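Local coordinates for acyl-CoA N-acyltransferases (NAT) superfamily protein (Arabidopsis thaliana, PDB 6TH0) that probably transfers an acetyl group from acetyl-CoA to N-terminal methionines of transmembrane proteins and to protein lysines, this chain holding the GNAT catalytic domain, at residues R157-Y162 against H168-L173; P142-Y147 against Y172-F177. All blocks are in the same frame, centred on the assembly; numbering follows the deposited sequence.

Contact 1 (R157-Y162 against H168-L173)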
ATOM      1  N   ARG A 157      -8.271  -3.628 -16.359  1.00 36.99           N
ATOM      2  CA  ARG A 157      -7.487  -2.448 -16.692  1.00 39.43           C
ATOM      3  C   ARG A 157      -8.363  -1.196 -16.660  1.00 46.64           C
ATOM      4  O   ARG A 157      -9.457  -1.189 -17.237  1.00 51.15           O
ATOM      5  CB  ARG A 157      -6.864  -2.603 -18.076  1.00 40.12           C
ATOM      6  CG  ARG A 157      -5.888  -1.498 -18.457  1.00 40.15           C
ATOM      7  CD  ARG A 157      -5.389  -1.705 -19.871  1.00 43.87           C
ATOM      8  NE  ARG A 157      -4.314  -0.777 -20.189  1.00 53.27           N
ATOM      9  CZ  ARG A 157      -3.027  -1.102 -20.157  1.00 51.50           C
ATOM     10  NH1 ARG A 157      -2.115  -0.198 -20.460  1.00 46.32           N
ATOM     11  NH2 ARG A 157      -2.651  -2.333 -19.824  1.00 47.34           N
ATOM     12  N   LEU A 158      -7.889  -0.156 -15.974  1.00 42.02           N
ATOM     13  CA  LEU A 158      -8.564   1.139 -15.924  1.00 42.60           C
ATOM     14  C   LEU A 158      -7.784   2.135 -16.777  1.00 42.73           C
ATOM     15  O   LEU A 158      -6.612   2.407 -16.503  1.00 47.10           O
ATOM     16  CB  LEU A 158      -8.680   1.650 -14.486  1.00 46.65           C
ATOM     17  CG  LEU A 158      -9.663   0.849 -13.629  1.00 47.80           C
ATOM     18  CD1 LEU A 158      -9.168  -0.567 -13.373  1.00 55.45           C
ATOM     19  CD2 LEU A 158      -9.988   1.567 -12.327  1.00 58.22           C
ATOM     20  N   HIS A 159      -8.446   2.718 -17.767  1.00 43.78           N
ATOM     21  CA  HIS A 159      -7.761   3.611 -18.688  1.00 49.03           C
ATOM     22  C   HIS A 159      -7.644   5.028 -18.131  1.00 53.90           C
ATOM     23  O   HIS A 159      -8.581   5.562 -17.532  1.00 57.16           O
ATOM     24  CB  HIS A 159      -8.499   3.619 -20.022  1.00 54.44           C
ATOM     25  CG  HIS A 159      -8.609   2.256 -20.632  1.00 64.15           C
ATOM     26  ND1 HIS A 159      -7.607   1.703 -21.399  1.00 67.55           N
ATOM     27  CD2 HIS A 159      -9.591   1.325 -20.565  1.00 70.37           C
ATOM     28  CE1 HIS A 159      -7.971   0.492 -21.787  1.00 69.26           C
ATOM     29  NE2 HIS A 159      -9.168   0.239 -21.293  1.00 70.48           N
ATOM     30  N   GLY A 160      -6.470   5.631 -18.313  1.00 49.05           N
ATOM     31  CA  GLY A 160      -6.294   7.000 -17.857  1.00 54.76           C
ATOM     32  C   GLY A 160      -6.376   7.181 -16.359  1.00 49.18           C
ATOM     33  O   GLY A 160      -6.699   8.270 -15.898  1.00 51.99           O
ATOM     34  N   PHE A 161      -6.097   6.133 -15.585  1.00 49.62           N
ATOM     35  CA  PHE A 161      -6.258   6.195 -14.138  1.00 45.19           C
ATOM     36  C   PHE A 161      -5.300   7.204 -13.514  1.00 43.52           C
ATOM     37  O   PHE A 161      -5.684   7.967 -12.623  1.00 45.12           O
ATOM     38  CB  PHE A 161      -6.038   4.806 -13.547  1.00 41.78           C
ATOM     39  CG  PHE A 161      -6.418   4.697 -12.100  1.00 49.42           C
ATOM     40  CD1 PHE A 161      -7.745   4.541 -11.731  1.00 48.61           C
ATOM     41  CD2 PHE A 161      -5.450   4.716 -11.109  1.00 50.80           C
ATOM     42  CE1 PHE A 161      -8.103   4.451 -10.392  1.00 54.83           C
ATOM     43  CE2 PHE A 161      -5.800   4.610  -9.774  1.00 52.16           C
ATOM     44  CZ  PHE A 161      -7.120   4.472  -9.416  1.00 53.60           C
ATOM     45  N   TYR A 162      -4.039   7.169 -13.928  1.00 49.52           N
ATOM     46  CA  TYR A 162      -2.948   7.939 -13.355  1.00 51.07           C
ATOM     47  C   TYR A 162      -2.548   9.107 -14.248  1.00 49.42           C
ATOM     48  O   TYR A 162      -2.645   9.036 -15.475  1.00 49.50           O
ATOM     49  CB  TYR A 162      -1.734   7.046 -13.110  1.00 50.26           C
ATOM     50  CG  TYR A 162      -1.903   6.051 -11.986  1.00 45.62           C
ATOM     51  CD1 TYR A 162      -2.165   6.482 -10.699  1.00 54.24           C
ATOM     52  CD2 TYR A 162      -1.763   4.683 -12.204  1.00 52.15           C
ATOM     53  CE1 TYR A 162      -2.310   5.587  -9.659  1.00 56.30           C
ATOM     54  CE2 TYR A 162      -1.902   3.772 -11.154  1.00 51.40           C
ATOM     55  CZ  TYR A 162      -2.167   4.244  -9.887  1.00 54.39           C
ATOM     56  OH  TYR A 162      -2.311   3.376  -8.831  1.00 66.98           O
ATOM     57  N   HIS A 168      -1.057  10.750 -19.129  1.00 50.82           N
ATOM     58  CA  HIS A 168      -1.979   9.778 -18.546  1.00 48.43           C
ATOM     59  C   HIS A 168      -1.500   8.348 -18.766  1.00 49.90           C
ATOM     60  O   HIS A 168      -0.987   8.007 -19.835  1.00 54.73           O
ATOM     61  CB  HIS A 168      -3.396   9.942 -19.100  1.00 53.16           C
ATOM     62  CG  HIS A 168      -4.144  11.097 -18.509  1.00 53.66           C
ATOM     63  ND1 HIS A 168      -4.190  12.338 -19.107  1.00 56.89           N
ATOM     64  CD2 HIS A 168      -4.835  11.210 -17.351  1.00 53.54           C
ATOM     65  CE1 HIS A 168      -4.902  13.157 -18.356  1.00 61.72           C
ATOM     66  NE2 HIS A 168      -5.301  12.499 -17.282  1.00 60.36           N
ATOM     67  N   PHE A 169      -1.659   7.517 -17.735  1.00 44.70           N
ATOM     68  CA  PHE A 169      -1.255   6.120 -17.784  1.00 40.41           C
ATOM     69  C   PHE A 169      -2.374   5.255 -17.228  1.00 43.27           C
ATOM     70  O   PHE A 169      -3.099   5.675 -16.326  1.00 46.36           O
ATOM     71  CB  PHE A 169       0.006   5.885 -16.970  1.00 35.62           C
ATOM     72  CG  PHE A 169       1.211   6.531 -17.564  1.00 43.24           C
ATOM     73  CD1 PHE A 169       1.958   5.878 -18.529  1.00 51.07           C
ATOM     74  CD2 PHE A 169       1.566   7.819 -17.190  1.00 46.67           C
ATOM     75  CE1 PHE A 169       3.062   6.484 -19.091  1.00 49.74           C
ATOM     76  CE2 PHE A 169       2.673   8.436 -17.751  1.00 51.03           C
ATOM     77  CZ  PHE A 169       3.421   7.766 -18.699  1.00 56.28           C
ATOM     78  N   ASP A 170      -2.481   4.036 -17.753  1.00 47.32           N
ATOM     79  CA  ASP A 170      -3.492   3.087 -17.299  1.00 38.91           C
ATOM     80  C   ASP A 170      -3.033   2.401 -16.010  1.00 42.71           C
ATOM     81  O   ASP A 170      -1.847   2.391 -15.664  1.00 42.00           O
ATOM     82  CB  ASP A 170      -3.762   2.026 -18.373  1.00 37.42           C
ATOM     83  CG  ASP A 170      -4.308   2.615 -19.659  1.00 47.93           C
ATOM     84  OD1 ASP A 170      -4.674   3.811 -19.677  1.00 45.89           O
ATOM     85  OD2 ASP A 170      -4.368   1.871 -20.667  1.00 47.91           O
ATOM     86  N   SER A 171      -3.990   1.817 -15.289  1.00 38.63           N
ATOM     87  CA  SER A 171      -3.668   1.034 -14.108  1.00 37.98           C
ATOM     88  C   SER A 171      -4.304  -0.344 -14.216  1.00 38.09           C
ATOM     89  O   SER A 171      -5.200  -0.585 -15.034  1.00 39.50           O
ATOM     90  CB  SER A 171      -4.150   1.722 -12.821  1.00 42.15           C
ATOM     91  OG  SER A 171      -5.569   1.696 -12.763  1.00 44.37           O
ATOM     92  N   TYR A 172      -3.778  -1.276 -13.429  1.00 40.33           N
ATOM     93  CA  TYR A 172      -4.443  -2.549 -13.185  1.00 35.51           C
ATOM     94  C   TYR A 172      -5.013  -2.557 -11.777  1.00 41.79           C
ATOM     95  O   TYR A 172      -4.329  -2.174 -10.823  1.00 41.76           O
ATOM     96  CB  TYR A 172      -3.498  -3.743 -13.333  1.00 34.86           C
ATOM     97  CG  TYR A 172      -3.084  -4.056 -14.734  1.00 39.16           C
ATOM     98  CD1 TYR A 172      -4.025  -4.339 -15.709  1.00 36.99           C
ATOM     99  CD2 TYR A 172      -1.739  -4.138 -15.075  1.00 41.06           C
ATOM    100  CE1 TYR A 172      -3.645  -4.671 -16.998  1.00 38.89           C
ATOM    101  CE2 TYR A 172      -1.349  -4.486 -16.362  1.00 37.71           C
ATOM    102  CZ  TYR A 172      -2.300  -4.726 -17.314  1.00 41.76           C
ATOM    103  OH  TYR A 172      -1.918  -5.041 -18.586  1.00 40.87           O
ATOM    104  N   LEU A 173      -6.260  -3.002 -11.651  1.00 40.29           N
ATOM    105  CA  LEU A 173      -6.861  -3.255 -10.344  1.00 39.73           C
ATOM    106  C   LEU A 173      -6.431  -4.634  -9.844  1.00 37.52           C
ATOM    107  O   LEU A 173      -6.559  -5.617 -10.571  1.00 44.87           O
ATOM    108  CB  LEU A 173      -8.381  -3.207 -10.454  1.00 44.88           C
ATOM    109  CG  LEU A 173      -9.158  -3.777  -9.257  1.00 44.04           C
ATOM    110  CD1 LEU A 173      -8.962  -2.874  -8.048  1.00 43.26           C
ATOM    111  CD2 LEU A 173     -10.648  -3.976  -9.573  1.00 54.20           C
TER

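Contact 2 (P142-Y147 against Y172-F177). With ACO (acetyl coenzyme *a), chain C.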
ATOM      1  N   PRO A 142       7.606  -5.082 -12.521  1.00 50.71           N
ATOM      2  CA  PRO A 142       8.029  -5.594 -11.206  1.00 46.03           C
ATOM      3  C   PRO A 142       6.913  -5.577 -10.178  1.00 42.11           C
ATOM      4  O   PRO A 142       6.766  -6.540  -9.408  1.00 42.71           O
ATOM      5  CB  PRO A 142       9.186  -4.661 -10.832  1.00 54.08           C
ATOM      6  CG  PRO A 142       9.778  -4.304 -12.161  1.00 57.06           C
ATOM      7  CD  PRO A 142       8.611  -4.174 -13.106  1.00 58.49           C
ATOM      8  N   ALA A 143       6.103  -4.517 -10.171  1.00 39.26           N
ATOM      9  CA  ALA A 143       4.978  -4.438  -9.243  1.00 39.97           C
ATOM     10  C   ALA A 143       3.928  -5.494  -9.566  1.00 40.00           C
ATOM     11  O   ALA A 143       3.411  -6.148  -8.661  1.00 39.57           O
ATOM     12  CB  ALA A 143       4.367  -3.039  -9.290  1.00 39.19           C
ATOM     13  N   ILE A 144       3.596  -5.664 -10.847  1.00 39.95           N
ATOM     14  CA  ILE A 144       2.665  -6.724 -11.248  1.00 40.47           C
ATOM     15  C   ILE A 144       3.152  -8.088 -10.763  1.00 43.17           C
ATOM     16  O   ILE A 144       2.387  -8.863 -10.176  1.00 43.12           O
ATOM     17  CB  ILE A 144       2.459  -6.703 -12.773  1.00 39.37           C
ATOM     18  CG1 ILE A 144       1.770  -5.394 -13.187  1.00 42.31           C
ATOM     19  CG2 ILE A 144       1.711  -7.954 -13.251  1.00 46.00           C
ATOM     20  CD1 ILE A 144       1.720  -5.191 -14.698  1.00 50.37           C
ATOM     21  N   ARG A 145       4.430  -8.419 -11.011  1.00 42.35           N
ATOM     22  CA  ARG A 145       4.958  -9.707 -10.556  1.00 43.61           C
ATOM     23  C   ARG A 145       4.883  -9.846  -9.038  1.00 45.58           C
ATOM     24  O   ARG A 145       4.647 -10.946  -8.515  1.00 44.90           O
ATOM     25  CB  ARG A 145       6.401  -9.900 -11.036  1.00 48.07           C
ATOM     26  CG  ARG A 145       6.552  -9.977 -12.548  1.00 53.48           C
ATOM     27  CD  ARG A 145       7.935 -10.486 -12.992  1.00 60.85           C
ATOM     28  NE  ARG A 145       9.038  -9.672 -12.476  1.00 61.74           N
ATOM     29  CZ  ARG A 145       9.559  -8.620 -13.110  1.00 66.51           C
ATOM     30  NH1 ARG A 145      10.562  -7.942 -12.563  1.00 63.83           N
ATOM     31  NH2 ARG A 145       9.074  -8.235 -14.283  1.00 63.91           N
ATOM     32  N   LEU A 146       5.137  -8.755  -8.317  1.00 41.55           N
ATOM     33  CA  LEU A 146       5.121  -8.781  -6.853  1.00 40.70           C
ATOM     34  C   LEU A 146       3.729  -9.103  -6.320  1.00 36.30           C
ATOM     35  O   LEU A 146       3.557  -9.958  -5.442  1.00 40.25           O
ATOM     36  CB  LEU A 146       5.603  -7.428  -6.312  1.00 40.13           C
ATOM     37  CG  LEU A 146       5.552  -7.177  -4.802  1.00 36.85           C
ATOM     38  CD1 LEU A 146       6.413  -8.177  -4.064  1.00 45.98           C
ATOM     39  CD2 LEU A 146       5.997  -5.735  -4.486  1.00 41.06           C
ATOM     40  N   TYR A 147       2.720  -8.405  -6.812  1.00 38.27           N
ATOM     41  CA  TYR A 147       1.390  -8.644  -6.263  1.00 41.30           C
ATOM     42  C   TYR A 147       0.873 -10.017  -6.671  1.00 41.84           C
ATOM     43  O   TYR A 147       0.242 -10.714  -5.864  1.00 39.44           O
ATOM     44  CB  TYR A 147       0.457  -7.508  -6.670  1.00 34.94           C
ATOM     45  CG  TYR A 147       0.664  -6.279  -5.796  1.00 37.90           C
ATOM     46  CD1 TYR A 147       0.217  -6.256  -4.478  1.00 38.65           C
ATOM     47  CD2 TYR A 147       1.349  -5.163  -6.265  1.00 37.80           C
ATOM     48  CE1 TYR A 147       0.411  -5.159  -3.673  1.00 40.88           C
ATOM     49  CE2 TYR A 147       1.553  -4.064  -5.464  1.00 39.66           C
ATOM     50  CZ  TYR A 147       1.088  -4.069  -4.165  1.00 43.62           C
ATOM     51  OH  TYR A 147       1.273  -2.978  -3.357  1.00 43.52           O
ATOM     52  N   TYR A 172      -3.778  -1.276 -13.429  1.00 40.33           N
ATOM     53  CA  TYR A 172      -4.443  -2.549 -13.185  1.00 35.51           C
ATOM     54  C   TYR A 172      -5.013  -2.557 -11.777  1.00 41.79           C
ATOM     55  O   TYR A 172      -4.329  -2.174 -10.823  1.00 41.76           O
ATOM     56  CB  TYR A 172      -3.498  -3.743 -13.333  1.00 34.86           C
ATOM     57  CG  TYR A 172      -3.084  -4.056 -14.734  1.00 39.16           C
ATOM     58  CD1 TYR A 172      -4.025  -4.339 -15.709  1.00 36.99           C
ATOM     59  CD2 TYR A 172      -1.739  -4.138 -15.075  1.00 41.06           C
ATOM     60  CE1 TYR A 172      -3.645  -4.671 -16.998  1.00 38.89           C
ATOM     61  CE2 TYR A 172      -1.349  -4.486 -16.362  1.00 37.71           C
ATOM     62  CZ  TYR A 172      -2.300  -4.726 -17.314  1.00 41.76           C
ATOM     63  OH  TYR A 172      -1.918  -5.041 -18.586  1.00 40.87           O
ATOM     64  N   LEU A 173      -6.260  -3.002 -11.651  1.00 40.29           N
ATOM     65  CA  LEU A 173      -6.861  -3.255 -10.344  1.00 39.73           C
ATOM     66  C   LEU A 173      -6.431  -4.634  -9.844  1.00 37.52           C
ATOM     67  O   LEU A 173      -6.559  -5.617 -10.571  1.00 44.87           O
ATOM     68  CB  LEU A 173      -8.381  -3.207 -10.454  1.00 44.88           C
ATOM     69  CG  LEU A 173      -9.158  -3.777  -9.257  1.00 44.04           C
ATOM     70  CD1 LEU A 173      -8.962  -2.874  -8.048  1.00 43.26           C
ATOM     71  CD2 LEU A 173     -10.648  -3.976  -9.573  1.00 54.20           C
ATOM     72  N   PHE A 174      -5.885  -4.706  -8.623  1.00 37.37           N
ATOM     73  CA  PHE A 174      -5.494  -5.979  -8.013  1.00 42.60           C
ATOM     74  C   PHE A 174      -6.273  -6.157  -6.725  1.00 37.91           C
ATOM     75  O   PHE A 174      -6.442  -5.205  -5.979  1.00 40.98           O
ATOM     76  CB  PHE A 174      -3.992  -6.069  -7.681  1.00 40.02           C
ATOM     77  CG  PHE A 174      -3.124  -6.524  -8.816  1.00 38.12           C
ATOM     78  CD1 PHE A 174      -2.791  -7.860  -8.954  1.00 41.83           C
ATOM     79  CD2 PHE A 174      -2.593  -5.602  -9.713  1.00 43.16           C
ATOM     80  CE1 PHE A 174      -1.956  -8.281 -10.004  1.00 44.72           C
ATOM     81  CE2 PHE A 174      -1.775  -6.008 -10.741  1.00 42.70           C
ATOM     82  CZ  PHE A 174      -1.452  -7.339 -10.885  1.00 42.32           C
ATOM     83  N   VAL A 175      -6.774  -7.374  -6.469  1.00 40.16           N
ATOM     84  CA  VAL A 175      -7.562  -7.638  -5.268  1.00 39.55           C
ATOM     85  C   VAL A 175      -7.066  -8.912  -4.602  1.00 42.35           C
ATOM     86  O   VAL A 175      -6.618  -9.849  -5.273  1.00 45.41           O
ATOM     87  CB  VAL A 175      -9.078  -7.741  -5.559  1.00 44.37           C
ATOM     88  CG1 VAL A 175      -9.578  -6.487  -6.247  1.00 49.21           C
ATOM     89  CG2 VAL A 175      -9.384  -8.978  -6.388  1.00 41.60           C
ATOM     90  N   TYR A 176      -7.048  -8.906  -3.271  1.00 43.85           N
ATOM     91  CA  TYR A 176      -6.874 -10.119  -2.476  1.00 42.87           C
ATOM     92  C   TYR A 176      -8.046 -10.223  -1.504  1.00 40.34           C
ATOM     93  O   TYR A 176      -8.094  -9.497  -0.504  1.00 45.59           O
ATOM     94  CB  TYR A 176      -5.554 -10.114  -1.707  1.00 46.53           C
ATOM     95  CG  TYR A 176      -5.304 -11.400  -0.954  1.00 43.91           C
ATOM     96  CD1 TYR A 176      -4.793 -12.516  -1.602  1.00 52.95           C
ATOM     97  CD2 TYR A 176      -5.581 -11.500   0.392  1.00 56.09           C
ATOM     98  CE1 TYR A 176      -4.566 -13.700  -0.920  1.00 60.78           C
ATOM     99  CE2 TYR A 176      -5.358 -12.678   1.085  1.00 61.52           C
ATOM    100  CZ  TYR A 176      -4.851 -13.770   0.425  1.00 63.31           C
ATOM    101  OH  TYR A 176      -4.634 -14.940   1.118  1.00 66.72           O
ATOM    102  N   PHE A 177      -8.953 -11.163  -1.756  1.00 41.98           N
ATOM    103  CA  PHE A 177     -10.094 -11.369  -0.867  1.00 46.36           C
ATOM    104  C   PHE A 177      -9.750 -12.425   0.175  1.00 50.48           C
ATOM    105  O   PHE A 177      -9.192 -13.477  -0.152  1.00 56.69           O
ATOM    106  CB  PHE A 177     -11.353 -11.770  -1.638  1.00 47.85           C
ATOM    107  CG  PHE A 177     -11.994 -10.637  -2.386  1.00 47.31           C
ATOM    108  CD1 PHE A 177     -12.773  -9.701  -1.702  1.00 56.23           C
ATOM    109  CD2 PHE A 177     -11.879 -10.526  -3.760  1.00 46.16           C
ATOM    110  CE1 PHE A 177     -13.379  -8.642  -2.366  1.00 57.50           C
ATOM    111  CE2 PHE A 177     -12.479  -9.456  -4.441  1.00 46.96           C
ATOM    112  CZ  PHE A 177     -13.235  -8.510  -3.733  1.00 51.66           C
TER
HETATM  113  N1A ACO C 301      17.451 -13.004  -3.542  1.00 86.94           N
HETATM  114  C2A ACO C 301      17.243 -12.602  -4.842  1.00 84.04           C
HETATM  115  N3A ACO C 301      16.176 -12.032  -5.429  1.00 82.65           N
HETATM  116  C4A ACO C 301      15.136 -11.835  -4.529  1.00 81.41           C
HETATM  117  C5A ACO C 301      15.201 -12.198  -3.146  1.00 84.32           C
HETATM  118  C6A ACO C 301      16.396 -12.789  -2.693  1.00 89.29           C
HETATM  119  N6A ACO C 301      16.519 -13.157  -1.379  1.00 92.77           N
HETATM  120  N7A ACO C 301      14.010 -11.879  -2.482  1.00 83.07           N
HETATM  121  C8A ACO C 301      13.239 -11.333  -3.446  1.00 82.65           C
HETATM  122  N9A ACO C 301      13.868 -11.287  -4.691  1.00 77.77           N
HETATM  123  C1B ACO C 301      13.327 -10.777  -5.952  1.00 74.12           C
HETATM  124  C2B ACO C 301      11.777 -11.098  -6.169  1.00 73.55           C
HETATM  125  O2B ACO C 301      11.629 -12.371  -6.643  1.00 65.16           O
HETATM  126  C3B ACO C 301      11.614 -10.007  -7.329  1.00 70.65           C
HETATM  127  O3B ACO C 301      12.246 -10.540  -8.386  1.00 65.21           O
HETATM  128  P3B ACO C 301      11.502 -10.043  -9.994  1.00 75.21           P
HETATM  129  O7A ACO C 301      12.005  -8.624  -9.960  1.00 77.77           O
HETATM  130  O8A ACO C 301      12.152 -10.983 -10.995  1.00 83.68           O
HETATM  131  O9A ACO C 301      10.037 -10.221  -9.671  1.00 80.56           O
HETATM  132  C4B ACO C 301      12.382  -8.778  -6.735  1.00 63.61           C
HETATM  133  O4B ACO C 301      13.495  -9.330  -5.958  1.00 69.38           O
HETATM  134  C5B ACO C 301      11.461  -7.870  -5.900  1.00 49.85           C
HETATM  135  O5B ACO C 301      10.794  -8.587  -4.909  1.00 50.34           O
HETATM  136  P1A ACO C 301      10.916  -7.760  -3.487  1.00 48.25           P
HETATM  137  O1A ACO C 301      12.343  -7.655  -3.095  1.00 52.07           O
HETATM  138  O2A ACO C 301       9.888  -8.336  -2.554  1.00 46.78           O
HETATM  139  O3A ACO C 301      10.402  -6.159  -3.691  1.00 41.18           O
HETATM  140  P2A ACO C 301      11.501  -5.038  -3.445  1.00 47.50           P
HETATM  141  O4A ACO C 301      11.777  -4.817  -2.002  1.00 41.45           O
HETATM  142  O5A ACO C 301      12.636  -5.052  -4.434  1.00 48.41           O
HETATM  143  O6A ACO C 301      10.657  -3.573  -3.845  1.00 44.71           O
HETATM  144  CBP ACO C 301       9.156  -2.364  -5.286  1.00 41.62           C
HETATM  145  CCP ACO C 301       9.764  -3.778  -4.886  1.00 38.51           C
HETATM  146  CDP ACO C 301       8.299  -1.902  -4.131  1.00 41.74           C
HETATM  147  CEP ACO C 301       8.319  -2.486  -6.561  1.00 42.68           C
HETATM  148  CAP ACO C 301      10.385  -1.440  -5.496  1.00 44.31           C
HETATM  149  OAP ACO C 301      11.065  -1.760  -6.706  1.00 43.56           O
HETATM  150  C9P ACO C 301      10.052   0.048  -5.566  1.00 38.23           C
HETATM  151  O9P ACO C 301      10.121   0.740  -4.573  1.00 36.87           O
HETATM  152  N8P ACO C 301       9.750   0.599  -6.794  1.00 39.09           N
HETATM  153  C7P ACO C 301       9.420   2.055  -6.944  1.00 40.61           C
HETATM  154  C6P ACO C 301       8.128   2.382  -6.253  1.00 39.70           C
HETATM  155  C5P ACO C 301       7.056   1.624  -6.955  1.00 48.39           C
HETATM  156  O5P ACO C 301       7.020   1.415  -8.158  1.00 50.27           O
HETATM  157  N4P ACO C 301       6.045   1.127  -6.157  1.00 53.40           N
HETATM  158  C3P ACO C 301       5.011   0.367  -6.857  1.00 61.53           C
HETATM  159  C2P ACO C 301       3.718   0.505  -6.135  1.00 73.49           C
HETATM  160  S1P ACO C 301       2.440  -0.455  -7.085  1.00 71.57           S
HETATM  161  C   ACO C 301       1.934   0.885  -8.161  1.00 80.95           C
HETATM  162  O   ACO C 301       2.230   0.933  -9.330  1.00 71.09           O
HETATM  163  CH3 ACO C 301       1.189   1.960  -7.557  1.00 81.07           C

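Contact 1 (R157-Y162 against H168-L173)
His168 lies beside the backbone of the other strand, its CA-H directed at Tyr162 O and its CD2 close to Gly160 O as well. Next, Phe169 and Tyr162 form an antiparallel hydrogen-bonded pair, Phe169 N giving to Tyr162 O at 2.9 Å and Phe169 O accepting from Tyr162 N. Phe161 faces Phe169 too, a classic beta bulge; together with the type II turn from Leu158 to Phe161, which shares Phe161, it shifts the register by two residues between Leu158 and Tyr162. Asp170 holds this corner. Its OD1 takes the Gly160 N-H at 2.9 Å, while OD2 receives Arg157 NE at 2.7 Å in a salt bridge. The donor comes to the anti side of OD2 and the oxygen lies in the guanidinium plane, which stands 82° from the carboxylate. Weak bonds from Arg157 NH1 and His159 ND1 reach the same oxygen. Ser171 restores regular pairing, bonding through N and O to Leu158. Its OG is buried without a partner, 3.2 Å from Phe161 CG, and its CB sits 3.5 Å from Tyr162 CE2. With CG anti to the backbone N (chi1 -170°), Phe161 sends its ring back beside this serine, and its CD2 rests over the centre of the Tyr162 ring. Tyr172 OH lies at the guanidinium edge, 3.1 Å from Arg157 NH2, at an angle too poor for a hydrogen bond. Finally, Leu173 CB packs on Leu158 CD1 at 4.0 Å. The two segments belong to the beta hairpin ending the GNAT fold: 153-164 is an outermost strand of the sheet, and 167-177 lies between it and 129-137, with Asp170 and Tyr172 bonded through the backbone to Ala138 and Val136. On the face that carries Ser171, Tyr162 touches Ile137 of strand 129-137 and the bound acetyl-CoA.

Contact 2 (P142-Y147 against Y172-F177)
Helical segment 142-147 runs nearly parallel to strand segment 172-177, the axes of the two segments 10.5 Å apart at closest approach and 18° from each other in direction. No hydrogen bond joins them; three apolar meetings span the gap. Ile144 supplies two of these. Its CG1 stands beside the backbone N (chi1 -65°) and the chain continues extended, bringing CD1 to the edge of the Tyr172 ring, 3.6 Å from CE2. The other branch, CG2, points at the edge of the Phe174 ring, 4.0 Å from CZ. An alanine at Ile144 is likely to leave the Tyr172 edge without its helix neighbour and open a gap beside Phe174 CZ. One turn along the helix, Tyr147 comes over the face of Phe174 in a CH-pi contact, CB lying 4.2 Å from the ring centroid and displaced toward the rim. Phe174 is thus met on a face by one residue and at its edge by the other. The same helix serves the cofactor. Arg145 NE binds O9A of acetyl-CoA at 3.0 Å in a nearly straight bond and its NH1 binds O7A at 3.1 Å, a two-pronged grip on the 3'-phosphate, while one guanidinium face rests on Pro142 CA. Ala143 CB and the edge of the Tyr147 ring approach the thioester sulfur S1P. In the fold, helix 141-149 lies against the sheet where strand 167-177 pairs with 129-137: Ala143 touches Val136, Tyr147 touches Leu134, and Leu146 meets Ala112 and Ile116 of helix 111-123.

How the contacts relate
Leaving strand 129-137, the chain first enters helix 141-149, the N-terminal partner of contact 2, and then strand 153-164, where contact 1 begins. The short turn into strand 167-177 lets contact 1 close a tight hairpin; further along that strand contact 2 closes a wider loop back to the helix. The hairpin loop is therefore nested within the helix-to-strand loop; their segments overlap at Tyr172 and Leu173, of which Tyr172 takes part in both contacts, and the centres lie about 13 Å apart. Through this common strand, strand 153-164, at one edge of the sheet, is tied to the helix that holds the cofactor phosphate, linking that edge of the GNAT sheet to the acetyl-CoA site.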